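Local coordinates for UDP-N-acetylglucosamine--peptide N-acetylglucosaminyltransferase stabilizing protein GtfB (Streptococcus gordonii, PDB 5E9T) that works as the substrate-binding partner of the glycosyltransferase GtfA, with which it adds the first GlcNAc residues to the serine-rich repeat adhesin GspB, at residues M41-E53 / Y143-N155. Residues are numbered along the deposited sequence; the frame is centred on the assembly and turned at random.
Sequences MISPYTYFLGDEE and YYSTDGQERIVEN
Tyr45 leans over one face of the Tyr143 ring, its CD1 3.6 Å from Tyr143 CE1 and offset toward the rim. The planes differ by 35°, so the two rings meet obliquely. From there the phenol reaches Glu154: Tyr45 OH donates to Glu154 OE1 at 2.5 Å, and OE1 receives it on its syn lone pair, the side of OE2. The planes of the ring and the carboxylate differ by 18°, with OE1 at the ring edge. Glu154 can meet it because its CG stands anti to the backbone N (chi1 174°) and the chain runs extended beyond. The other oxygen, OE2, forms a salt bridge with Arg176 of helix 176-186. Ile152 closes in on the backbone of Tyr45, its CD1 3.7 Å from Tyr45 CA.

At the other end Leu49 sends CD2 between Tyr144 O and the aliphatic start of Arg151, 3.7 Å from Arg151 CB, the two side chains running alongside one another and pointing opposite ways. Leu49 O accepts from Thr146 N at 3.0 Å, where the Ser145-Gly148 turn begins, and one water bridges Phe48 O to Arg151 NH1. The methyl CG2 of Thr146 touches Asp51 OD1, which is salt-bridged to Arg125.

The contact thus ties the edge of the parallel sheet, just after strand 41-42, to a hairpin of the long antiparallel sheet. Its buried phenol-carboxylate bond, backed by Arg176, would probably keep Glu154 ionised.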
HETATM    1  N   MSE B  41      24.445  35.620  11.775  1.00 48.94           N
HETATM    2  CA  MSE B  41      23.758  35.123  12.961  1.00 40.32           C
HETATM    3  C   MSE B  41      24.114  33.675  13.303  1.00 39.37           C
HETATM    4  O   MSE B  41      24.846  33.012  12.568  1.00 35.47           O
HETATM    5  CB  MSE B  41      22.247  35.264  12.753  1.00 31.66           C
HETATM    6  CG  MSE B  41      21.889  36.500  11.929  1.00 39.32           C
HETATM    7 SE   MSE B  41      19.989  36.867  11.671  1.00 43.55          SE
HETATM    8  CE  MSE B  41      20.114  38.216  10.277  1.00 67.46           C
ATOM      9  N   ILE B  42      23.589  33.201  14.432  1.00 35.72           N
ATOM     10  CA  ILE B  42      23.781  31.835  14.906  1.00 33.51           C
ATOM     11  C   ILE B  42      22.506  31.406  15.618  1.00 38.05           C
ATOM     12  O   ILE B  42      21.645  32.227  15.947  1.00 43.72           O
ATOM     13  CB  ILE B  42      24.991  31.690  15.856  1.00 34.77           C
ATOM     14  CG1 ILE B  42      24.937  32.751  16.954  1.00 38.07           C
ATOM     15  CG2 ILE B  42      26.310  31.742  15.092  1.00 34.13           C
ATOM     16  CD1 ILE B  42      25.834  32.439  18.121  1.00 40.40           C
ATOM     17  N   SER B  43      22.380  30.101  15.858  1.00 37.66           N
ATOM     18  CA  SER B  43      21.266  29.561  16.619  1.00 36.15           C
ATOM     19  C   SER B  43      21.775  28.434  17.505  1.00 31.61           C
ATOM     20  O   SER B  43      22.604  27.628  17.060  1.00 39.98           O
ATOM     21  CB  SER B  43      20.162  29.030  15.696  1.00 41.90           C
ATOM     22  OG  SER B  43      19.037  28.601  16.444  1.00 47.84           O
ATOM     23  N   PRO B  44      21.272  28.323  18.739  1.00 26.90           N
ATOM     24  CA  PRO B  44      21.758  27.253  19.625  1.00 27.83           C
ATOM     25  C   PRO B  44      21.497  25.862  19.080  1.00 38.50           C
ATOM     26  O   PRO B  44      22.231  24.924  19.415  1.00 40.94           O
ATOM     27  CB  PRO B  44      20.990  27.506  20.930  1.00 26.20           C
ATOM     28  CG  PRO B  44      19.770  28.257  20.511  1.00 27.41           C
ATOM     29  CD  PRO B  44      20.207  29.122  19.368  1.00 28.71           C
ATOM     30  N   TYR B  45      20.473  25.704  18.240  1.00 44.24           N
ATOM     31  CA  TYR B  45      20.178  24.393  17.676  1.00 39.53           C
ATOM     32  C   TYR B  45      21.189  24.009  16.602  1.00 39.86           C
ATOM     33  O   TYR B  45      21.635  22.856  16.546  1.00 38.04           O
ATOM     34  CB  TYR B  45      18.756  24.381  17.119  1.00 29.16           C
ATOM     35  CG  TYR B  45      17.706  24.469  18.196  1.00 31.65           C
ATOM     36  CD1 TYR B  45      17.362  23.350  18.940  1.00 35.72           C
ATOM     37  CD2 TYR B  45      17.068  25.669  18.482  1.00 34.01           C
ATOM     38  CE1 TYR B  45      16.409  23.418  19.932  1.00 34.68           C
ATOM     39  CE2 TYR B  45      16.108  25.747  19.475  1.00 35.84           C
ATOM     40  CZ  TYR B  45      15.784  24.616  20.197  1.00 34.86           C
ATOM     41  OH  TYR B  45      14.834  24.668  21.189  1.00 36.09           O
ATOM     42  N   THR B  46      21.570  24.960  15.750  1.00 34.35           N
ATOM     43  CA  THR B  46      22.484  24.697  14.646  1.00 30.63           C
ATOM     44  C   THR B  46      23.947  24.921  15.006  1.00 34.99           C
ATOM     45  O   THR B  46      24.825  24.534  14.225  1.00 42.48           O
ATOM     46  CB  THR B  46      22.130  25.589  13.452  1.00 37.57           C
ATOM     47  OG1 THR B  46      22.214  26.961  13.847  1.00 47.75           O
ATOM     48  CG2 THR B  46      20.720  25.304  12.974  1.00 37.11           C
ATOM     49  N   TYR B  47      24.228  25.502  16.173  1.00 38.30           N
ATOM     50  CA  TYR B  47      25.568  26.008  16.463  1.00 38.05           C
ATOM     51  C   TYR B  47      26.563  24.879  16.707  1.00 35.25           C
ATOM     52  O   TYR B  47      27.730  24.977  16.307  1.00 29.73           O
ATOM     53  CB  TYR B  47      25.501  26.947  17.670  1.00 36.51           C
ATOM     54  CG  TYR B  47      26.807  27.587  18.085  1.00 37.72           C
ATOM     55  CD1 TYR B  47      27.310  28.690  17.406  1.00 39.08           C
ATOM     56  CD2 TYR B  47      27.516  27.112  19.180  1.00 36.05           C
ATOM     57  CE1 TYR B  47      28.493  29.285  17.792  1.00 40.02           C
ATOM     58  CE2 TYR B  47      28.696  27.700  19.573  1.00 37.58           C
ATOM     59  CZ  TYR B  47      29.182  28.786  18.877  1.00 42.17           C
ATOM     60  OH  TYR B  47      30.363  29.374  19.269  1.00 50.29           O
ATOM     61  N   PHE B  48      26.130  23.804  17.359  1.00 33.23           N
ATOM     62  CA  PHE B  48      27.032  22.747  17.797  1.00 31.52           C
ATOM     63  C   PHE B  48      27.137  21.587  16.815  1.00 34.21           C
ATOM     64  O   PHE B  48      27.814  20.600  17.121  1.00 36.76           O
ATOM     65  CB  PHE B  48      26.588  22.211  19.158  1.00 32.74           C
ATOM     66  CG  PHE B  48      26.569  23.245  20.243  1.00 34.88           C
ATOM     67  CD1 PHE B  48      27.752  23.778  20.731  1.00 33.47           C
ATOM     68  CD2 PHE B  48      25.371  23.677  20.786  1.00 35.48           C
ATOM     69  CE1 PHE B  48      27.738  24.728  21.733  1.00 32.13           C
ATOM     70  CE2 PHE B  48      25.350  24.626  21.790  1.00 31.05           C
ATOM     71  CZ  PHE B  48      26.535  25.153  22.263  1.00 31.19           C
ATOM     72  N   LEU B  49      26.491  21.673  15.654  1.00 34.08           N
ATOM     73  CA  LEU B  49      26.358  20.508  14.789  1.00 34.07           C
ATOM     74  C   LEU B  49      27.586  20.246  13.924  1.00 39.92           C
ATOM     75  O   LEU B  49      27.712  19.147  13.374  1.00 41.96           O
ATOM     76  CB  LEU B  49      25.113  20.665  13.917  1.00 26.66           C
ATOM     77  CG  LEU B  49      23.864  20.889  14.772  1.00 23.03           C
ATOM     78  CD1 LEU B  49      22.626  21.092  13.914  1.00 23.26           C
ATOM     79  CD2 LEU B  49      23.673  19.726  15.738  1.00 22.48           C
ATOM     80  N   GLY B  50      28.491  21.210  13.790  1.00 40.69           N
ATOM     81  CA  GLY B  50      29.716  20.990  13.050  1.00 40.38           C
ATOM     82  C   GLY B  50      29.689  21.406  11.598  1.00 43.16           C
ATOM     83  O   GLY B  50      30.648  21.116  10.872  1.00 39.71           O
ATOM     84  N   ASP B  51      28.626  22.068  11.149  1.00 45.97           N
ATOM     85  CA  ASP B  51      28.576  22.554   9.777  1.00 48.90           C
ATOM     86  C   ASP B  51      29.653  23.609   9.547  1.00 52.53           C
ATOM     87  O   ASP B  51      29.992  24.390  10.440  1.00 54.37           O
ATOM     88  CB  ASP B  51      27.198  23.136   9.466  1.00 51.94           C
ATOM     89  CG  ASP B  51      26.106  22.083   9.454  1.00 51.71           C
ATOM     90  OD1 ASP B  51      26.315  21.014   8.845  1.00 50.59           O
ATOM     91  OD2 ASP B  51      25.038  22.327  10.057  1.00 53.59           O
ATOM     92  N   GLU B  52      30.198  23.616   8.331  1.00 60.30           N
ATOM     93  CA  GLU B  52      31.207  24.592   7.942  1.00 64.29           C
ATOM     94  C   GLU B  52      30.543  25.935   7.657  1.00 60.82           C
ATOM     95  O   GLU B  52      29.573  26.009   6.897  1.00 56.41           O
ATOM     96  CB  GLU B  52      31.974  24.099   6.716  1.00 72.70           C
ATOM     97  CG  GLU B  52      33.101  25.003   6.263  1.00 95.06           C
ATOM     98  CD  GLU B  52      33.552  24.671   4.847  1.00108.77           C
ATOM     99  OE1 GLU B  52      32.786  24.019   4.121  1.00110.03           O
ATOM    100  OE2 GLU B  52      34.666  25.053   4.464  1.00112.00           O
ATOM    101  N   GLU B  53      31.056  26.993   8.276  1.00 63.06           N
ATOM    102  CA  GLU B  53      30.432  28.304   8.165  1.00 64.57           C
ATOM    103  C   GLU B  53      30.726  28.937   6.811  1.00 60.15           C
ATOM    104  O   GLU B  53      31.765  28.687   6.192  1.00 56.00           O
ATOM    105  CB  GLU B  53      30.916  29.230   9.284  1.00 73.77           C
ATOM    106  CG  GLU B  53      30.829  28.623  10.676  1.00 81.55           C
ATOM    107  CD  GLU B  53      30.891  29.665  11.780  1.00 81.50           C
ATOM    108  OE1 GLU B  53      31.338  30.800  11.510  1.00 81.93           O
ATOM    109  OE2 GLU B  53      30.491  29.346  12.918  1.00 78.93           O
ATOM    110  N   TYR B 143      18.463  16.804  16.416  1.00 15.67           N
ATOM    111  CA  TYR B 143      19.447  17.576  15.669  1.00 15.54           C
ATOM    112  C   TYR B 143      20.758  16.804  15.680  1.00 20.02           C
ATOM    113  O   TYR B 143      21.269  16.454  16.750  1.00 21.83           O
ATOM    114  CB  TYR B 143      19.609  18.978  16.263  1.00 10.65           C
ATOM    115  CG  TYR B 143      18.310  19.762  16.316  1.00  9.28           C
ATOM    116  CD1 TYR B 143      17.434  19.617  17.386  1.00 14.23           C
ATOM    117  CD2 TYR B 143      17.957  20.641  15.296  1.00  5.10           C
ATOM    118  CE1 TYR B 143      16.245  20.324  17.444  1.00 13.80           C
ATOM    119  CE2 TYR B 143      16.768  21.356  15.344  1.00  9.73           C
ATOM    120  CZ  TYR B 143      15.916  21.192  16.424  1.00 14.15           C
ATOM    121  OH  TYR B 143      14.730  21.892  16.488  1.00 17.91           O
ATOM    122  N   TYR B 144      21.293  16.533  14.493  1.00 20.19           N
ATOM    123  CA  TYR B 144      22.423  15.634  14.319  1.00 20.93           C
ATOM    124  C   TYR B 144      23.696  16.412  14.029  1.00 23.10           C
ATOM    125  O   TYR B 144      23.665  17.483  13.418  1.00 19.30           O
ATOM    126  CB  TYR B 144      22.184  14.648  13.170  1.00 22.11           C
ATOM    127  CG  TYR B 144      20.889  13.884  13.251  1.00 27.70           C
ATOM    128  CD1 TYR B 144      19.732  14.385  12.673  1.00 30.22           C
ATOM    129  CD2 TYR B 144      20.825  12.656  13.893  1.00 29.16           C
ATOM    130  CE1 TYR B 144      18.542  13.689  12.738  1.00 34.06           C
ATOM    131  CE2 TYR B 144      19.640  11.953  13.965  1.00 31.37           C
ATOM    132  CZ  TYR B 144      18.501  12.472  13.385  1.00 36.41           C
ATOM    133  OH  TYR B 144      17.320  11.771  13.452  1.00 47.85           O
ATOM    134  N   SER B 145      24.823  15.850  14.458  1.00 23.05           N
ATOM    135  CA  SER B 145      26.103  16.387  14.037  1.00 20.73           C
ATOM    136  C   SER B 145      26.332  16.040  12.570  1.00 27.21           C
ATOM    137  O   SER B 145      25.549  15.325  11.942  1.00 39.77           O
ATOM    138  CB  SER B 145      27.230  15.839  14.912  1.00 25.92           C
ATOM    139  OG  SER B 145      27.503  14.479  14.612  1.00 30.68           O
ATOM    140  N   THR B 146      27.433  16.536  12.014  1.00 34.27           N
ATOM    141  CA  THR B 146      27.765  16.156  10.649  1.00 35.38           C
ATOM    142  C   THR B 146      28.234  14.712  10.558  1.00 31.19           C
ATOM    143  O   THR B 146      28.389  14.194   9.446  1.00 33.63           O
ATOM    144  CB  THR B 146      28.820  17.104  10.081  1.00 36.79           C
ATOM    145  OG1 THR B 146      29.916  17.205  10.995  1.00 38.56           O
ATOM    146  CG2 THR B 146      28.215  18.487   9.863  1.00 36.07           C
ATOM    147  N   ASP B 147      28.462  14.061  11.695  1.00 30.57           N
ATOM    148  CA  ASP B 147      28.761  12.639  11.760  1.00 41.44           C
ATOM    149  C   ASP B 147      27.528  11.793  12.044  1.00 38.10           C
ATOM    150  O   ASP B 147      27.648  10.571  12.165  1.00 36.51           O
ATOM    151  CB  ASP B 147      29.824  12.379  12.830  1.00 55.47           C
ATOM    152  CG  ASP B 147      31.081  13.185  12.598  1.00 69.35           C
ATOM    153  OD1 ASP B 147      31.614  13.136  11.470  1.00 74.15           O
ATOM    154  OD2 ASP B 147      31.527  13.880  13.536  1.00 79.05           O
ATOM    155  N   GLY B 148      26.354  12.412  12.161  1.00 40.42           N
ATOM    156  CA  GLY B 148      25.131  11.668  12.385  1.00 40.24           C
ATOM    157  C   GLY B 148      24.872  11.256  13.817  1.00 41.34           C
ATOM    158  O   GLY B 148      24.250  10.215  14.051  1.00 47.55           O
ATOM    159  N   GLN B 149      25.311  12.051  14.784  1.00 35.57           N
ATOM    160  CA  GLN B 149      25.168  11.732  16.196  1.00 28.61           C
ATOM    161  C   GLN B 149      24.152  12.673  16.826  1.00 34.25           C
ATOM    162  O   GLN B 149      23.970  13.803  16.367  1.00 37.35           O
ATOM    163  CB  GLN B 149      26.508  11.851  16.918  1.00 23.77           C
ATOM    164  CG  GLN B 149      27.683  11.404  16.073  1.00 30.68           C
ATOM    165  CD  GLN B 149      28.745  10.697  16.881  1.00 38.38           C
ATOM    166  OE1 GLN B 149      28.587  10.477  18.082  1.00 45.79           O
ATOM    167  NE2 GLN B 149      29.839  10.333  16.224  1.00 38.74           N
ATOM    168  N   GLU B 150      23.491  12.215  17.887  1.00 29.42           N
ATOM    169  CA  GLU B 150      22.463  13.057  18.481  1.00 20.03           C
ATOM    170  C   GLU B 150      23.154  14.149  19.287  1.00 25.42           C
ATOM    171  O   GLU B 150      23.830  13.866  20.282  1.00 36.63           O
ATOM    172  CB  GLU B 150      21.540  12.235  19.377  1.00 20.21           C
ATOM    173  CG  GLU B 150      21.297  10.797  18.955  1.00 20.88           C
ATOM    174  CD  GLU B 150      20.256  10.108  19.834  1.00 27.33           C
ATOM    175  OE1 GLU B 150      19.047  10.378  19.662  1.00 33.08           O
ATOM    176  OE2 GLU B 150      20.645   9.305  20.708  1.00 35.32           O
ATOM    177  N   ARG B 151      23.033  15.393  18.832  1.00 23.14           N
ATOM    178  CA  ARG B 151      23.424  16.545  19.634  1.00 21.33           C
ATOM    179  C   ARG B 151      22.278  17.097  20.477  1.00 18.71           C
ATOM    180  O   ARG B 151      22.483  17.441  21.645  1.00 26.65           O
ATOM    181  CB  ARG B 151      24.027  17.625  18.733  1.00 19.73           C
ATOM    182  CG  ARG B 151      25.357  17.197  18.102  1.00 20.54           C
ATOM    183  CD  ARG B 151      26.484  17.183  19.132  1.00 25.14           C
ATOM    184  NE  ARG B 151      27.018  15.851  19.424  1.00 28.27           N
ATOM    185  CZ  ARG B 151      28.091  15.326  18.837  1.00 29.33           C
ATOM    186  NH1 ARG B 151      28.744  16.013  17.910  1.00 36.28           N
ATOM    187  NH2 ARG B 151      28.511  14.113  19.173  1.00 22.51           N
ATOM    188  N   ILE B 152      21.074  17.205  19.914  1.00 14.63           N
ATOM    189  CA  ILE B 152      19.934  17.783  20.619  1.00 15.15           C
ATOM    190  C   ILE B 152      18.690  16.962  20.315  1.00 21.78           C
ATOM    191  O   ILE B 152      18.335  16.774  19.146  1.00 25.95           O
ATOM    192  CB  ILE B 152      19.680  19.253  20.229  1.00 13.58           C
ATOM    193  CG1 ILE B 152      20.887  20.132  20.555  1.00 19.97           C
ATOM    194  CG2 ILE B 152      18.423  19.773  20.918  1.00 16.90           C
ATOM    195  CD1 ILE B 152      20.772  21.536  20.000  1.00 24.48           C
ATOM    196  N   VAL B 153      18.012  16.506  21.363  1.00 19.96           N
ATOM    197  CA  VAL B 153      16.721  15.840  21.254  1.00 26.58           C
ATOM    198  C   VAL B 153      15.732  16.684  22.044  1.00 25.20           C
ATOM    199  O   VAL B 153      15.800  16.730  23.278  1.00 35.69           O
ATOM    200  CB  VAL B 153      16.767  14.404  21.794  1.00 39.62           C
ATOM    201  CG1 VAL B 153      15.540  13.629  21.354  1.00 35.62           C
ATOM    202  CG2 VAL B 153      18.054  13.706  21.369  1.00 59.36           C
ATOM    203  N   GLU B 154      14.809  17.345  21.353  1.00 21.48           N
ATOM    204  CA  GLU B 154      13.833  18.206  22.018  1.00 21.23           C
ATOM    205  C   GLU B 154      12.478  17.516  22.005  1.00 25.19           C
ATOM    206  O   GLU B 154      11.863  17.355  20.945  1.00 31.10           O
ATOM    207  CB  GLU B 154      13.744  19.586  21.370  1.00 21.26           C
ATOM    208  CG  GLU B 154      12.628  20.435  21.975  1.00 27.08           C
ATOM    209  CD  GLU B 154      12.839  21.929  21.799  1.00 33.17           C
ATOM    210  OE1 GLU B 154      13.836  22.324  21.156  1.00 27.97           O
ATOM    211  OE2 GLU B 154      12.008  22.709  22.317  1.00 31.35           O
ATOM    212  N   ASN B 155      12.008  17.137  23.188  1.00 21.07           N
ATOM    213  CA  ASN B 155      10.702  16.510  23.338  1.00 20.87           C
ATOM    214  C   ASN B 155       9.630  17.588  23.256  1.00 20.85           C
ATOM    215  O   ASN B 155       9.611  18.512  24.073  1.00 19.92           O
ATOM    216  CB  ASN B 155      10.641  15.769  24.673  1.00 26.93           C
ATOM    217  CG  ASN B 155       9.391  14.935  24.831  1.00 32.80           C
ATOM    218  OD1 ASN B 155       8.280  15.387  24.544  1.00 33.87           O
ATOM    219  ND2 ASN B 155       9.564  13.703  25.298  1.00 34.80           N
TER
HETATM  220  O   HOH W   1      29.491  18.633  16.715  1.00 27.21           O